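Long-range contact in aspartate aminotransferase (Leishmania major, PDB 4H51), which probably catalyses the pyridoxal-phosphate-dependent transfer of an amino group between L-aspartate and 2-oxoglutarate: residues Q90-E95 / E272-L277. Sequence-based numbering, arbitrary orientation.
Sequences QPFIDE and ERAGTL
With chi1 at 164°, Phe92 swings CG away from its own backbone N and sends the ring from helix 90-101 onto strand 274-280, while chi1 of 70° in Thr276 sets CG2 beside its backbone N, where it meets that ring. CE2 of Phe92 lies 3.6 Å from CG2 of Thr276, and the methyl approaches the ring at a slant. The same CE2 comes within 3.4 Å of Gly275 O, which sits at the ring edge and close to its plane, so the carbonyl oxygen lies beside the C-H rim, a contact that is probably mildly favourable electrostatically. Farther along, CZ of Phe92 packs against CB of Ala274 at 4.2 Å. Ile93 approaches most closely through its backbone: its CA rests 4.3 Å from CG2 of Thr276. The other branch of Thr276, OG1, is hydrogen-bonded to Gln261 on the adjoining strand 258-262, which probably helps hold the rotation that presents the methyl to the helix. Phe263 and helix 307-318 pack around the Phe92 ring as well. The axes of segments 90-95 and 274-277 come within 9.0 Å and cross at -68°. Arg273, next to Ala274 in the chain, hydrogen-bonds through NH1 to phosphate oxygen OP2 of the modified lysine at position 265. This is helix-on-sheet packing against the mixed central sheet of the large, cofactor-binding domain of a fold-type I aminotransferase, next to its pyridoxal phosphate site.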
# COMPACT_ATOMS: atom_id res chain seq x y z
N GLN B 90 -13.02 -7.43 -6.08
CA GLN B 90 -13.75 -7.04 -7.30
C GLN B 90 -15.10 -6.34 -7.05
O GLN B 90 -15.41 -5.40 -7.76
CB GLN B 90 -13.95 -8.23 -8.26
CG GLN B 90 -14.16 -7.83 -9.72
CD GLN B 90 -13.08 -6.93 -10.28
OE1 GLN B 90 -11.90 -7.22 -10.13
NE2 GLN B 90 -13.47 -5.85 -10.92
N PRO B 91 -15.88 -6.79 -6.03
CA PRO B 91 -17.14 -6.10 -5.79
C PRO B 91 -16.93 -4.61 -5.41
O PRO B 91 -17.67 -3.70 -5.89
CB PRO B 91 -17.79 -6.93 -4.68
CG PRO B 91 -17.28 -8.31 -4.91
CD PRO B 91 -15.84 -8.09 -5.32
N PHE B 92 -15.91 -4.35 -4.60
CA PHE B 92 -15.56 -2.97 -4.28
C PHE B 92 -15.22 -2.23 -5.57
O PHE B 92 -15.74 -1.14 -5.85
CB PHE B 92 -14.35 -2.90 -3.34
CG PHE B 92 -13.71 -1.55 -3.28
CD1 PHE B 92 -14.41 -0.48 -2.74
CD2 PHE B 92 -12.47 -1.33 -3.79
CE1 PHE B 92 -13.86 0.77 -2.72
CE2 PHE B 92 -11.89 -0.07 -3.77
CZ PHE B 92 -12.59 0.98 -3.22
N ILE B 93 -14.33 -2.81 -6.35
CA ILE B 93 -13.86 -2.12 -7.56
C ILE B 93 -15.03 -1.74 -8.48
O ILE B 93 -15.11 -0.60 -8.95
CB ILE B 93 -12.85 -2.97 -8.35
CG1 ILE B 93 -11.55 -3.22 -7.54
CG2 ILE B 93 -12.55 -2.33 -9.73
CD1 ILE B 93 -10.79 -4.43 -8.06
N ASP B 94 -15.90 -2.71 -8.75
CA ASP B 94 -17.06 -2.51 -9.64
C ASP B 94 -18.00 -1.43 -9.14
O ASP B 94 -18.40 -0.54 -9.92
CB ASP B 94 -17.83 -3.82 -9.85
CG ASP B 94 -17.01 -4.85 -10.61
OD1 ASP B 94 -15.94 -4.53 -11.13
OD2 ASP B 94 -17.42 -6.02 -10.66
N GLU B 95 -18.33 -1.48 -7.85
CA GLU B 95 -19.21 -0.45 -7.28
C GLU B 95 -18.54 0.91 -7.25
O GLU B 95 -19.22 1.96 -7.47
CB GLU B 95 -19.68 -0.82 -5.87
CG GLU B 95 -20.60 -2.02 -5.73
CD GLU B 95 -21.98 -1.86 -6.37
OE1 GLU B 95 -22.38 -0.73 -6.73
OE2 GLU B 95 -22.65 -2.89 -6.46
N GLU B 272 -7.92 3.67 6.26
CA GLU B 272 -8.05 2.33 5.67
C GLU B 272 -7.61 2.23 4.20
O GLU B 272 -7.49 1.13 3.65
CB GLU B 272 -9.46 1.82 5.84
CG GLU B 272 -9.90 1.73 7.32
CD GLU B 272 -8.85 1.12 8.25
OE1 GLU B 272 -8.23 0.04 7.95
OE2 GLU B 272 -8.60 1.73 9.31
N ARG B 273 -7.34 3.38 3.58
CA ARG B 273 -6.64 3.45 2.32
C ARG B 273 -7.37 2.71 1.19
O ARG B 273 -6.81 1.82 0.55
CB ARG B 273 -5.21 2.91 2.44
CG ARG B 273 -4.47 3.20 3.76
CD ARG B 273 -4.35 4.65 4.12
NE ARG B 273 -3.60 5.43 3.11
CZ ARG B 273 -4.03 6.50 2.46
NH1 ARG B 273 -5.26 6.99 2.70
NH2 ARG B 273 -3.25 7.06 1.53
N ALA B 274 -8.60 3.13 0.92
CA ALA B 274 -9.45 2.47 -0.10
C ALA B 274 -9.55 3.38 -1.31
O ALA B 274 -10.06 4.51 -1.22
CB ALA B 274 -10.84 2.17 0.46
N GLY B 275 -9.10 2.87 -2.45
CA GLY B 275 -9.09 3.65 -3.70
C GLY B 275 -9.16 2.73 -4.90
O GLY B 275 -9.05 1.51 -4.77
N THR B 276 -9.32 3.33 -6.08
CA THR B 276 -9.15 2.60 -7.32
C THR B 276 -8.37 3.39 -8.36
O THR B 276 -8.32 4.63 -8.35
CB THR B 276 -10.50 2.20 -7.99
OG1 THR B 276 -11.18 3.36 -8.51
CG2 THR B 276 -11.45 1.44 -7.00
N LEU B 277 -7.83 2.64 -9.32
CA LEU B 277 -7.29 3.22 -10.56
C LEU B 277 -8.02 2.58 -11.71
O LEU B 277 -8.16 1.35 -11.76
CB LEU B 277 -5.76 2.94 -10.70
CG LEU B 277 -5.15 3.40 -12.03
CD1 LEU B 277 -4.99 4.93 -12.13
CD2 LEU B 277 -3.80 2.71 -12.18